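Local coordinates for 2-oxoglutarate dehydrogenase E3 component (Thermus thermophilus, PDB 2EQ7), which probably catalyses the oxidation of dihydrolipoyl groups on protein lysines by NAD+, using one bound FAD per subunit and regenerating the lipoyl form, at residues Leu170-Gly175 and Arg255-Val260; Gly179-Val184 and Val339-Pro344; Val193-Tyr198 and Gln221-Arg226. All blocks are in the same frame, centred on the assembly; numbering follows the deposited sequence.

Contact 1 (Leu170-Gly175 and Arg255-Val260); sequences LIVVGG and RVLVAV. With NAD (nicotinamide-adenine-dinucleotide), chain E.
Gly174 passes so close to Ala259 that a side chain could not fit. A CB at this position would run into Ala259 O, and the backbone angles would also jam it against the preceding carbonyl O. Gly174 CA instead makes a C-H...O contact of 3.5 Å to Ala259 O. This is the first glycine of the Gly-x-Gly-x-x-Gly turn in a Rossmann-type NAD-binding domain, consistent with its predicted NAD site. The turn follows strand 169-173, which runs parallel to strand 255-258. Four backbone hydrogen bonds join the two segments: Ile171 N to Arg255 O, Leu257 N to Ile171 O, Val173 N to Leu257 O and Ala259 N to Val173 O. The Val173 N to Leu257 O bond is nearly straight, at 2.8 Å and 174°.

Leu170, Val172 and Leu257 turn to the face covered by helix 177-188. There Leu170 swings CD1 over the backbone, 3.4 Å from Arg255 O. Val172 CG1 lies alongside Leu257 CD2. Ile171, Val173 and Val256 turn to the other face, where strand 240-245 packs on Ile171 and Val256. The two methyls of Val173 touch different partners. Val173 CG2, beside its own backbone N, reaches Val256 CG1 at 3.9 Å. Val173 CG1, set anti to that N (chi1 -180°), lies next to Val260 CG1 at 3.7 Å and also comes near the adenine. Val260 continues the apolar patch to the nucleotide: its CB is 3.6 Å from C8A of the NAD adenine.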
loop_
_atom_site.group_PDB
_atom_site.type_symbol
_atom_site.label_atom_id
_atom_site.label_comp_id
_atom_site.label_asym_id
_atom_site.label_seq_id
_atom_site.Cartn_x
_atom_site.Cartn_y
_atom_site.Cartn_z
ATOM N N LEU A 170 -12.232 27.539 -13.293
ATOM C CA LEU A 170 -13.123 26.389 -13.345
ATOM C C LEU A 170 -13.989 26.395 -12.094
ATOM O O LEU A 170 -13.476 26.495 -10.982
ATOM C CB LEU A 170 -12.326 25.075 -13.388
ATOM C CG LEU A 170 -13.149 23.798 -13.143
ATOM C CD1 LEU A 170 -14.113 23.570 -14.302
ATOM C CD2 LEU A 170 -12.219 22.600 -12.984
ATOM N N ILE A 171 -15.302 26.315 -12.271
ATOM C CA ILE A 171 -16.189 26.252 -11.120
ATOM C C ILE A 171 -16.725 24.830 -11.104
ATOM O O ILE A 171 -17.163 24.311 -12.132
ATOM C CB ILE A 171 -17.370 27.242 -11.222
ATOM C CG1 ILE A 171 -16.865 28.672 -11.010
ATOM C CG2 ILE A 171 -18.433 26.902 -10.170
ATOM C CD1 ILE A 171 -17.961 29.724 -11.089
ATOM N N VAL A 172 -16.645 24.197 -9.940
ATOM C CA VAL A 172 -17.123 22.837 -9.761
ATOM C C VAL A 172 -18.359 22.898 -8.880
ATOM O O VAL A 172 -18.299 23.379 -7.748
ATOM C CB VAL A 172 -16.063 21.962 -9.059
ATOM C CG1 VAL A 172 -16.605 20.542 -8.851
ATOM C CG2 VAL A 172 -14.784 21.931 -9.888
ATOM N N VAL A 173 -19.485 22.436 -9.410
ATOM C CA VAL A 173 -20.718 22.424 -8.639
ATOM C C VAL A 173 -20.858 21.025 -8.057
ATOM O O VAL A 173 -21.091 20.059 -8.787
ATOM C CB VAL A 173 -21.934 22.736 -9.522
ATOM C CG1 VAL A 173 -23.202 22.715 -8.683
ATOM C CG2 VAL A 173 -21.746 24.104 -10.190
ATOM N N GLY A 174 -20.700 20.928 -6.743
ATOM C CA GLY A 174 -20.794 19.643 -6.074
ATOM C C GLY A 174 -19.443 19.262 -5.497
ATOM O O GLY A 174 -18.480 19.064 -6.238
ATOM N N GLY A 175 -19.370 19.157 -4.173
ATOM C CA GLY A 175 -18.116 18.808 -3.529
ATOM C C GLY A 175 -17.986 17.338 -3.185
ATOM O O GLY A 175 -17.569 16.992 -2.076
ATOM N N ARG A 255 -15.118 27.398 -17.552
ATOM C CA ARG A 255 -15.718 26.070 -17.591
ATOM C C ARG A 255 -16.433 25.805 -16.275
ATOM O O ARG A 255 -16.017 26.291 -15.224
ATOM C CB ARG A 255 -14.637 25.002 -17.814
ATOM C CG ARG A 255 -13.978 25.032 -19.194
ATOM C CD ARG A 255 -14.957 24.551 -20.257
ATOM N NE ARG A 255 -14.395 24.500 -21.605
ATOM C CZ ARG A 255 -14.517 25.467 -22.512
ATOM N NH1 ARG A 255 -15.176 26.582 -22.222
ATOM N NH2 ARG A 255 -14.008 25.304 -23.726
ATOM N N VAL A 256 -17.531 25.061 -16.337
ATOM C CA VAL A 256 -18.257 24.707 -15.133
ATOM C C VAL A 256 -18.531 23.215 -15.186
ATOM O O VAL A 256 -19.143 22.717 -16.132
ATOM C CB VAL A 256 -19.610 25.442 -15.013
ATOM C CG1 VAL A 256 -20.319 25.001 -13.736
ATOM C CG2 VAL A 256 -19.389 26.952 -14.995
ATOM N N LEU A 257 -18.050 22.507 -14.173
ATOM C CA LEU A 257 -18.261 21.073 -14.081
ATOM C C LEU A 257 -19.442 20.842 -13.156
ATOM O O LEU A 257 -19.438 21.298 -12.015
ATOM C CB LEU A 257 -17.018 20.390 -13.503
ATOM C CG LEU A 257 -17.215 18.978 -12.944
ATOM C CD1 LEU A 257 -17.752 18.047 -14.028
ATOM C CD2 LEU A 257 -15.885 18.473 -12.386
ATOM N N VAL A 258 -20.465 20.160 -13.661
ATOM C CA VAL A 258 -21.635 19.848 -12.856
ATOM C C VAL A 258 -21.419 18.424 -12.358
ATOM O O VAL A 258 -21.487 17.470 -13.129
ATOM C CB VAL A 258 -22.930 19.928 -13.685
ATOM C CG1 VAL A 258 -24.129 19.555 -12.816
ATOM C CG2 VAL A 258 -23.099 21.341 -14.236
ATOM N N ALA A 259 -21.125 18.299 -11.069
ATOM C CA ALA A 259 -20.865 17.002 -10.458
ATOM C C ALA A 259 -21.674 16.907 -9.175
ATOM O O ALA A 259 -21.123 16.815 -8.080
ATOM C CB ALA A 259 -19.375 16.865 -10.159
ATOM N N VAL A 260 -22.993 16.942 -9.322
ATOM C CA VAL A 260 -23.880 16.880 -8.173
ATOM C C VAL A 260 -24.390 15.473 -7.895
ATOM O O VAL A 260 -25.323 15.289 -7.111
ATOM C CB VAL A 260 -25.076 17.838 -8.351
ATOM C CG1 VAL A 260 -24.569 19.280 -8.415
ATOM C CG2 VAL A 260 -25.851 17.490 -9.614
HETATM P PA NAD E . -21.521 12.786 -4.961
HETATM O O1A NAD E . -22.701 12.267 -4.251
HETATM O O2A NAD E . -20.241 11.897 -4.542
HETATM O O5B NAD E . -21.267 14.323 -4.552
HETATM C C5B NAD E . -22.381 15.112 -4.976
HETATM C C4B NAD E . -22.338 16.441 -4.210
HETATM O O4B NAD E . -23.069 17.462 -4.916
HETATM C C3B NAD E . -22.981 16.282 -2.824
HETATM O O3B NAD E . -22.012 16.553 -1.797
HETATM C C2B NAD E . -24.142 17.300 -2.846
HETATM O O2B NAD E . -24.398 17.873 -1.561
HETATM C C1B NAD E . -23.659 18.315 -3.908
HETATM N N9A NAD E . -24.769 19.102 -4.490
HETATM C C8A NAD E . -25.988 18.634 -4.921
HETATM N N7A NAD E . -26.712 19.617 -5.378
HETATM C C5A NAD E . -26.016 20.774 -5.274
HETATM C C6A NAD E . -26.266 22.141 -5.596
HETATM N N6A NAD E . -27.474 22.529 -6.158
HETATM N N1A NAD E . -25.300 23.057 -5.343
HETATM C C2A NAD E . -24.126 22.708 -4.800
HETATM N N3A NAD E . -23.852 21.440 -4.484
HETATM C C4A NAD E . -24.754 20.455 -4.700
HETATM O O3 NAD E . -21.818 12.665 -6.557
HETATM P PN NAD E . -20.464 12.481 -7.458
HETATM O O1N NAD E . -19.249 13.141 -6.771
HETATM O O2N NAD E . -20.697 13.144 -8.838
HETATM O O5D NAD E . -20.112 10.912 -7.681
HETATM C C5D NAD E . -21.324 10.175 -7.884
HETATM C C4D NAD E . -21.136 8.715 -7.421
HETATM O O4D NAD E . -19.924 8.118 -8.005
HETATM C C3D NAD E . -21.008 8.627 -5.886
HETATM O O3D NAD E . -21.876 7.621 -5.364
HETATM C C2D NAD E . -19.527 8.322 -5.638
HETATM O O2D NAD E . -19.330 7.508 -4.476
HETATM C C1D NAD E . -19.048 7.634 -6.929
HETATM N N1N NAD E . -17.629 7.993 -7.185
HETATM C C2N NAD E . -16.658 7.346 -6.506
HETATM C C3N NAD E . -15.290 7.675 -6.726
HETATM C C7N NAD E . -14.202 6.990 -5.990
HETATM O O7N NAD E . -14.470 6.157 -5.153
HETATM N N7N NAD E . -12.906 7.296 -6.247
HETATM C C4N NAD E . -14.984 8.692 -7.670
HETATM C C5N NAD E . -16.023 9.333 -8.345
HETATM C C6N NAD E . -17.345 8.960 -8.081
#

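Contact 2 (Gly179-Val184 and Val339-Pro344); sequences GLELGV and VVYTHP. With NAD (nicotinamide-adenine-dinucleotide), chain E.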
loop_
_atom_site.group_PDB
_atom_site.type_symbol
_atom_site.label_atom_id
_atom_site.label_comp_id
_atom_site.label_asym_id
_atom_site.label_seq_id
_atom_site.Cartn_x
_atom_site.Cartn_y
_atom_site.Cartn_z
ATOM N N GLY A 179 -16.188 15.800 -8.146
ATOM C CA GLY A 179 -15.927 17.230 -8.143
ATOM C C GLY A 179 -14.555 17.597 -7.606
ATOM O O GLY A 179 -13.843 18.410 -8.195
ATOM N N LEU A 180 -14.172 17.004 -6.482
ATOM C CA LEU A 180 -12.875 17.299 -5.894
ATOM C C LEU A 180 -11.712 16.755 -6.712
ATOM O O LEU A 180 -10.710 17.445 -6.902
ATOM C CB LEU A 180 -12.803 16.759 -4.462
ATOM C CG LEU A 180 -13.144 17.770 -3.363
ATOM C CD1 LEU A 180 -12.136 18.913 -3.419
ATOM C CD2 LEU A 180 -14.556 18.306 -3.542
ATOM N N GLU A 181 -11.837 15.525 -7.200
ATOM C CA GLU A 181 -10.764 14.934 -7.989
ATOM C C GLU A 181 -10.482 15.725 -9.259
ATOM O O GLU A 181 -9.328 16.044 -9.549
ATOM C CB GLU A 181 -11.086 13.476 -8.348
ATOM C CG GLU A 181 -10.888 12.496 -7.198
ATOM C CD GLU A 181 -11.070 11.046 -7.619
ATOM O OE1 GLU A 181 -10.806 10.146 -6.792
ATOM O OE2 GLU A 181 -11.477 10.800 -8.776
ATOM N N LEU A 182 -11.526 16.050 -10.015
ATOM C CA LEU A 182 -11.330 16.799 -11.248
ATOM C C LEU A 182 -10.975 18.263 -10.983
ATOM O O LEU A 182 -10.266 18.885 -11.771
ATOM C CB LEU A 182 -12.568 16.673 -12.145
ATOM C CG LEU A 182 -12.846 15.218 -12.538
ATOM C CD1 LEU A 182 -13.987 15.156 -13.537
ATOM C CD2 LEU A 182 -11.588 14.595 -13.136
ATOM N N GLY A 183 -11.452 18.809 -9.870
ATOM C CA GLY A 183 -11.107 20.178 -9.534
ATOM C C GLY A 183 -9.616 20.228 -9.235
ATOM O O GLY A 183 -8.915 21.147 -9.653
ATOM N N VAL A 184 -9.124 19.225 -8.515
ATOM C CA VAL A 184 -7.705 19.155 -8.171
ATOM C C VAL A 184 -6.852 18.988 -9.425
ATOM O O VAL A 184 -5.811 19.632 -9.568
ATOM C CB VAL A 184 -7.435 17.988 -7.182
ATOM C CG1 VAL A 184 -5.943 17.694 -7.088
ATOM C CG2 VAL A 184 -7.969 18.365 -5.806
ATOM N N VAL A 339 -12.082 5.207 -1.888
ATOM C CA VAL A 339 -10.898 6.055 -1.924
ATOM C C VAL A 339 -11.015 7.256 -2.859
ATOM O O VAL A 339 -11.587 7.157 -3.945
ATOM C CB VAL A 339 -9.660 5.232 -2.356
ATOM C CG1 VAL A 339 -8.399 6.063 -2.202
ATOM C CG2 VAL A 339 -9.567 3.947 -1.531
ATOM N N VAL A 340 -10.475 8.388 -2.414
ATOM C CA VAL A 340 -10.451 9.621 -3.202
ATOM C C VAL A 340 -8.988 9.724 -3.609
ATOM O O VAL A 340 -8.106 9.771 -2.747
ATOM C CB VAL A 340 -10.847 10.841 -2.347
ATOM C CG1 VAL A 340 -10.808 12.109 -3.192
ATOM C CG2 VAL A 340 -12.240 10.631 -1.779
ATOM N N TYR A 341 -8.727 9.756 -4.913
ATOM C CA TYR A 341 -7.353 9.756 -5.393
ATOM C C TYR A 341 -6.625 11.068 -5.597
ATOM O O TYR A 341 -5.847 11.230 -6.536
ATOM C CB TYR A 341 -7.263 8.889 -6.648
ATOM C CG TYR A 341 -7.591 7.442 -6.340
ATOM C CD1 TYR A 341 -8.839 6.903 -6.640
ATOM C CD2 TYR A 341 -6.664 6.629 -5.687
ATOM C CE1 TYR A 341 -9.156 5.583 -6.296
ATOM C CE2 TYR A 341 -6.968 5.318 -5.337
ATOM C CZ TYR A 341 -8.212 4.800 -5.643
ATOM O OH TYR A 341 -8.508 3.503 -5.287
ATOM N N THR A 342 -6.871 11.998 -4.691
ATOM C CA THR A 342 -6.199 13.284 -4.711
ATOM C C THR A 342 -4.892 13.031 -3.952
ATOM O O THR A 342 -4.563 11.883 -3.636
ATOM C CB THR A 342 -7.031 14.329 -3.945
ATOM O OG1 THR A 342 -7.454 13.770 -2.693
ATOM C CG2 THR A 342 -8.270 14.733 -4.752
ATOM N N HIS A 343 -4.137 14.092 -3.697
ATOM C CA HIS A 343 -2.909 13.998 -2.911
ATOM C C HIS A 343 -2.983 15.135 -1.905
ATOM O O HIS A 343 -2.946 16.308 -2.278
ATOM C CB HIS A 343 -1.651 14.161 -3.771
ATOM C CG HIS A 343 -0.385 14.177 -2.969
ATOM N ND1 HIS A 343 0.019 15.274 -2.239
ATOM C CD2 HIS A 343 0.538 13.212 -2.736
ATOM C CE1 HIS A 343 1.134 14.985 -1.591
ATOM N NE2 HIS A 343 1.469 13.740 -1.876
ATOM N N PRO A 344 -3.099 14.804 -0.611
ATOM C CA PRO A 344 -3.157 13.444 -0.064
ATOM C C PRO A 344 -4.403 12.669 -0.493
ATOM O O PRO A 344 -5.392 13.261 -0.926
ATOM C CB PRO A 344 -3.141 13.688 1.438
ATOM C CG PRO A 344 -3.952 14.945 1.562
ATOM C CD PRO A 344 -3.369 15.801 0.439
HETATM P PA NAD E . -21.521 12.786 -4.961
HETATM O O1A NAD E . -22.701 12.267 -4.251
HETATM O O2A NAD E . -20.241 11.897 -4.542
HETATM O O5B NAD E . -21.267 14.323 -4.552
HETATM C C5B NAD E . -22.381 15.112 -4.976
HETATM C C4B NAD E . -22.338 16.441 -4.210
HETATM O O4B NAD E . -23.069 17.462 -4.916
HETATM C C3B NAD E . -22.981 16.282 -2.824
HETATM O O3B NAD E . -22.012 16.553 -1.797
HETATM C C2B NAD E . -24.142 17.300 -2.846
HETATM O O2B NAD E . -24.398 17.873 -1.561
HETATM C C1B NAD E . -23.659 18.315 -3.908
HETATM N N9A NAD E . -24.769 19.102 -4.490
HETATM C C8A NAD E . -25.988 18.634 -4.921
HETATM N N7A NAD E . -26.712 19.617 -5.378
HETATM C C5A NAD E . -26.016 20.774 -5.274
HETATM C C6A NAD E . -26.266 22.141 -5.596
HETATM N N6A NAD E . -27.474 22.529 -6.158
HETATM N N1A NAD E . -25.300 23.057 -5.343
HETATM C C2A NAD E . -24.126 22.708 -4.800
HETATM N N3A NAD E . -23.852 21.440 -4.484
HETATM C C4A NAD E . -24.754 20.455 -4.700
HETATM O O3 NAD E . -21.818 12.665 -6.557
HETATM P PN NAD E . -20.464 12.481 -7.458
HETATM O O1N NAD E . -19.249 13.141 -6.771
HETATM O O2N NAD E . -20.697 13.144 -8.838
HETATM O O5D NAD E . -20.112 10.912 -7.681
HETATM C C5D NAD E . -21.324 10.175 -7.884
HETATM C C4D NAD E . -21.136 8.715 -7.421
HETATM O O4D NAD E . -19.924 8.118 -8.005
HETATM C C3D NAD E . -21.008 8.627 -5.886
HETATM O O3D NAD E . -21.876 7.621 -5.364
HETATM C C2D NAD E . -19.527 8.322 -5.638
HETATM O O2D NAD E . -19.330 7.508 -4.476
HETATM C C1D NAD E . -19.048 7.634 -6.929
HETATM N N1N NAD E . -17.629 7.993 -7.185
HETATM C C2N NAD E . -16.658 7.346 -6.506
HETATM C C3N NAD E . -15.290 7.675 -6.726
HETATM C C7N NAD E . -14.202 6.990 -5.990
HETATM O O7N NAD E . -14.470 6.157 -5.153
HETATM N N7N NAD E . -12.906 7.296 -6.247
HETATM C C4N NAD E . -14.984 8.692 -7.670
HETATM C C5N NAD E . -16.023 9.333 -8.345
HETATM C C6N NAD E . -17.345 8.960 -8.081
#
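Glu181 stretches from helix 177-188 across to the backbone of Val340 and Tyr341. Its CG leaves beside the backbone N (chi1 -77°), and the extended chain beyond carries the carboxylate to the Tyr341 backbone. Glu181 OE1 accepts from Tyr341 N at 2.8 Å in a nearly straight bond (170°). The amide comes from the anti side of OE1, 29° out of the carboxylate plane. OE2 is turned to Lys49, with which it forms a salt bridge. Lower on the chain, Glu181 CG crosses Val340 CG1 at a slant, 4.0 Å away.

One turn along the helix, Val184 meets Thr342 roughly at right angles, with CG2 of each residue 3.8 Å apart. Thr342 CG2 makes this contact, while Thr342 OG1 donates to Pro344 O at 2.8 Å. Pro344 follows a cis peptide bond.

The contact joins the NAD-binding Rossmann domain, through the helix after its glycine-rich turn, to the dimerisation domain at the end of strand 337-340. The nicotinamide lies at this junction. NAD N7N makes a weak hydrogen bond of 2.7 Å to Val339 O. Replacing Glu181 by an alanine would probably leave the Tyr341 amide without this acceptor and Lys49 without this charge partner. Val339 CG1 sits over one face of the Tyr341 ring, 3.5 Å above its plane and offset toward the rim, and the same tyrosine touches the FAD.

Contact 3 (Val193-Tyr198 and Gln221-Arg226); sequences VIVLEY and QGLTIR. With NAD (nicotinamide-adenine-dinucleotide), chain E.
Val193 O is gripped twice, by Thr224 N at 3.0 Å and by a water that also bonds to Thr224 OG1. The Thr224 N bond belongs to the parallel pairing of strands 192-196 and 224-226, two strands of a beta-alpha-beta unit in the Rossmann-type NAD domain. Helix 208-221 makes the crossover and closes with a Schellman motif at Gly222. Beyond the Thr224 N bond, the backbone bonds run on in turn. Thr224 O takes Val195 N at 2.7 Å, Val195 O takes Arg226 N, and Arg226 O takes Glu197 N. A second water bridges the mouth of the pair: it accepts from Val193 N at 2.9 Å and donates to Gly222 O at 2.8 Å.

Ile194 and Thr224 lie side by side, CG2 against CG2. Arg226 lies alongside Leu196, with its CD near Leu196 CD2, and its guanidinium is paired with Glu249. On the opposite face Val193 CG1 and Val195 CG2 both meet Leu223 CD2.

Glu197 grips the adenosine ribose, as an acidic residue at this point does in many NAD-dependent Rossmann domains. Its CG stands anti to the backbone N (chi1 168°), and a bend at chi2 brings the carboxylate to the ribose diol. Both oxygens have two partners. OE2 accepts from NAD O2B and from Met199 N. Glu197 OE1 accepts from Gly175 N, and from NAD O3B at 2.8 Å.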
loop_
_atom_site.group_PDB
_atom_site.type_symbol
_atom_site.label_atom_id
_atom_site.label_comp_id
_atom_site.label_asym_id
_atom_site.label_seq_id
_atom_site.Cartn_x
_atom_site.Cartn_y
_atom_site.Cartn_z
ATOM N N VAL A 193 -9.625 27.323 -9.196
ATOM C CA VAL A 193 -10.744 26.416 -8.994
ATOM C C VAL A 193 -11.629 26.776 -7.808
ATOM O O VAL A 193 -11.146 26.991 -6.695
ATOM C CB VAL A 193 -10.230 24.971 -8.835
ATOM C CG1 VAL A 193 -11.392 24.014 -8.571
ATOM C CG2 VAL A 193 -9.482 24.569 -10.098
ATOM N N ILE A 194 -12.934 26.848 -8.061
ATOM C CA ILE A 194 -13.902 27.166 -7.020
ATOM C C ILE A 194 -14.897 26.020 -6.913
ATOM O O ILE A 194 -15.580 25.700 -7.882
ATOM C CB ILE A 194 -14.695 28.444 -7.351
ATOM C CG1 ILE A 194 -13.745 29.642 -7.458
ATOM C CG2 ILE A 194 -15.753 28.684 -6.276
ATOM C CD1 ILE A 194 -14.426 30.925 -7.902
ATOM N N VAL A 195 -14.963 25.401 -5.739
ATOM C CA VAL A 195 -15.895 24.302 -5.519
ATOM C C VAL A 195 -17.061 24.802 -4.682
ATOM O O VAL A 195 -16.864 25.351 -3.595
ATOM C CB VAL A 195 -15.220 23.134 -4.781
ATOM C CG1 VAL A 195 -16.230 22.010 -4.553
ATOM C CG2 VAL A 195 -14.031 22.636 -5.591
ATOM N N LEU A 196 -18.271 24.618 -5.201
ATOM C CA LEU A 196 -19.483 25.050 -4.511
ATOM C C LEU A 196 -20.232 23.816 -4.022
ATOM O O LEU A 196 -20.624 22.965 -4.820
ATOM C CB LEU A 196 -20.366 25.858 -5.464
ATOM C CG LEU A 196 -19.693 27.065 -6.134
ATOM C CD1 LEU A 196 -20.610 27.639 -7.202
ATOM C CD2 LEU A 196 -19.351 28.125 -5.083
ATOM N N GLU A 197 -20.434 23.732 -2.710
ATOM C CA GLU A 197 -21.107 22.590 -2.098
ATOM C C GLU A 197 -22.315 23.023 -1.272
ATOM O O GLU A 197 -22.222 23.923 -0.445
ATOM C CB GLU A 197 -20.106 21.828 -1.221
ATOM C CG GLU A 197 -20.708 20.788 -0.289
ATOM C CD GLU A 197 -21.477 19.711 -1.017
ATOM O OE1 GLU A 197 -20.942 19.149 -2.000
ATOM O OE2 GLU A 197 -22.616 19.414 -0.594
ATOM N N TYR A 198 -23.442 22.366 -1.518
ATOM C CA TYR A 198 -24.702 22.655 -0.832
ATOM C C TYR A 198 -24.673 22.332 0.657
ATOM O O TYR A 198 -25.122 23.132 1.485
ATOM C CB TYR A 198 -25.834 21.869 -1.500
ATOM C CG TYR A 198 -27.176 22.002 -0.813
ATOM C CD1 TYR A 198 -27.814 23.238 -0.717
ATOM C CD2 TYR A 198 -27.813 20.888 -0.267
ATOM C CE1 TYR A 198 -29.058 23.362 -0.096
ATOM C CE2 TYR A 198 -29.054 21.001 0.357
ATOM C CZ TYR A 198 -29.671 22.241 0.437
ATOM O OH TYR A 198 -30.899 22.357 1.048
ATOM N N GLN A 221 -4.061 24.102 -0.288
ATOM C CA GLN A 221 -3.409 23.892 -1.576
ATOM C C GLN A 221 -3.762 25.006 -2.551
ATOM O O GLN A 221 -3.054 25.223 -3.532
ATOM C CB GLN A 221 -3.809 22.544 -2.180
ATOM C CG GLN A 221 -3.430 21.347 -1.328
ATOM C CD GLN A 221 -3.587 20.035 -2.075
ATOM O OE1 GLN A 221 -4.288 19.964 -3.085
ATOM N NE2 GLN A 221 -2.939 18.987 -1.577
ATOM N N GLY A 222 -4.861 25.707 -2.294
ATOM C CA GLY A 222 -5.235 26.792 -3.183
ATOM C C GLY A 222 -6.619 26.720 -3.791
ATOM O O GLY A 222 -7.014 27.625 -4.528
ATOM N N LEU A 223 -7.363 25.651 -3.517
ATOM C CA LEU A 223 -8.712 25.567 -4.054
ATOM C C LEU A 223 -9.632 26.368 -3.155
ATOM O O LEU A 223 -9.435 26.420 -1.938
ATOM C CB LEU A 223 -9.228 24.121 -4.101
ATOM C CG LEU A 223 -8.737 23.163 -5.188
ATOM C CD1 LEU A 223 -7.327 22.698 -4.862
ATOM C CD2 LEU A 223 -9.680 21.963 -5.270
ATOM N N THR A 224 -10.626 27.010 -3.755
ATOM C CA THR A 224 -11.606 27.748 -2.979
ATOM C C THR A 224 -12.739 26.750 -2.783
ATOM O O THR A 224 -13.231 26.179 -3.753
ATOM C CB THR A 224 -12.146 28.977 -3.741
ATOM O OG1 THR A 224 -11.144 30.000 -3.768
ATOM C CG2 THR A 224 -13.396 29.518 -3.066
ATOM N N ILE A 225 -13.130 26.516 -1.535
ATOM C CA ILE A 225 -14.212 25.580 -1.255
ATOM C C ILE A 225 -15.253 26.283 -0.399
ATOM O O ILE A 225 -14.988 26.647 0.746
ATOM C CB ILE A 225 -13.699 24.320 -0.512
ATOM C CG1 ILE A 225 -12.680 23.585 -1.386
ATOM C CG2 ILE A 225 -14.869 23.397 -0.179
ATOM C CD1 ILE A 225 -12.057 22.374 -0.722
ATOM N N ARG A 226 -16.433 26.482 -0.969
ATOM C CA ARG A 226 -17.513 27.147 -0.261
ATOM C C ARG A 226 -18.648 26.162 -0.007
ATOM O O ARG A 226 -19.305 25.708 -0.939
ATOM C CB ARG A 226 -18.020 28.339 -1.085
ATOM C CG ARG A 226 -16.969 29.420 -1.341
ATOM C CD ARG A 226 -17.497 30.514 -2.276
ATOM N NE ARG A 226 -18.732 31.114 -1.772
ATOM C CZ ARG A 226 -19.410 32.081 -2.387
ATOM N NH1 ARG A 226 -18.978 32.577 -3.540
ATOM N NH2 ARG A 226 -20.530 32.547 -1.849
HETATM P PA NAD E . -21.521 12.786 -4.961
HETATM O O1A NAD E . -22.701 12.267 -4.251
HETATM O O2A NAD E . -20.241 11.897 -4.542
HETATM O O5B NAD E . -21.267 14.323 -4.552
HETATM C C5B NAD E . -22.381 15.112 -4.976
HETATM C C4B NAD E . -22.338 16.441 -4.210
HETATM O O4B NAD E . -23.069 17.462 -4.916
HETATM C C3B NAD E . -22.981 16.282 -2.824
HETATM O O3B NAD E . -22.012 16.553 -1.797
HETATM C C2B NAD E . -24.142 17.300 -2.846
HETATM O O2B NAD E . -24.398 17.873 -1.561
HETATM C C1B NAD E . -23.659 18.315 -3.908
HETATM N N9A NAD E . -24.769 19.102 -4.490
HETATM C C8A NAD E . -25.988 18.634 -4.921
HETATM N N7A NAD E . -26.712 19.617 -5.378
HETATM C C5A NAD E . -26.016 20.774 -5.274
HETATM C C6A NAD E . -26.266 22.141 -5.596
HETATM N N6A NAD E . -27.474 22.529 -6.158
HETATM N N1A NAD E . -25.300 23.057 -5.343
HETATM C C2A NAD E . -24.126 22.708 -4.800
HETATM N N3A NAD E . -23.852 21.440 -4.484
HETATM C C4A NAD E . -24.754 20.455 -4.700
HETATM O O3 NAD E . -21.818 12.665 -6.557
HETATM P PN NAD E . -20.464 12.481 -7.458
HETATM O O1N NAD E . -19.249 13.141 -6.771
HETATM O O2N NAD E . -20.697 13.144 -8.838
HETATM O O5D NAD E . -20.112 10.912 -7.681
HETATM C C5D NAD E . -21.324 10.175 -7.884
HETATM C C4D NAD E . -21.136 8.715 -7.421
HETATM O O4D NAD E . -19.924 8.118 -8.005
HETATM C C3D NAD E . -21.008 8.627 -5.886
HETATM O O3D NAD E . -21.876 7.621 -5.364
HETATM C C2D NAD E . -19.527 8.322 -5.638
HETATM O O2D NAD E . -19.330 7.508 -4.476
HETATM C C1D NAD E . -19.048 7.634 -6.929
HETATM N N1N NAD E . -17.629 7.993 -7.185
HETATM C C2N NAD E . -16.658 7.346 -6.506
HETATM C C3N NAD E . -15.290 7.675 -6.726
HETATM C C7N NAD E . -14.202 6.990 -5.990
HETATM O O7N NAD E . -14.470 6.157 -5.153
HETATM N N7N NAD E . -12.906 7.296 -6.247
HETATM C C4N NAD E . -14.984 8.692 -7.670
HETATM C C5N NAD E . -16.023 9.333 -8.345
HETATM C C6N NAD E . -17.345 8.960 -8.081
HETATM O O HOH W 1 -7.847 28.166 -7.118
HETATM O O HOH W 2 -10.179 29.907 -6.138
#

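In the fold
All three contacts are largely buried and all touch the same NAD. Contacts 1 and 3 belong to one parallel sheet. Strands 169-173 and 192-196 are neighbours in it, so Val172 N of contact 1 bonds to Ile194 O of contact 3. Contact 1 lies inside the sheet and is almost wholly apolar outside its backbone. Contact 3 holds the edge strand 224-226, and has waters and partly exposed Thr224 and Arg226. Contact 2 lies nearest the chain centre and joins two domains, relying on the Glu181 carboxylate and a few apolar contacts rather than on strand pairing. Its helix covers one face of the sheet, with Leu182 on Leu257 and Val184 on Leu223. Gln221 NE2 ties contact 3 to His343 O of contact 2.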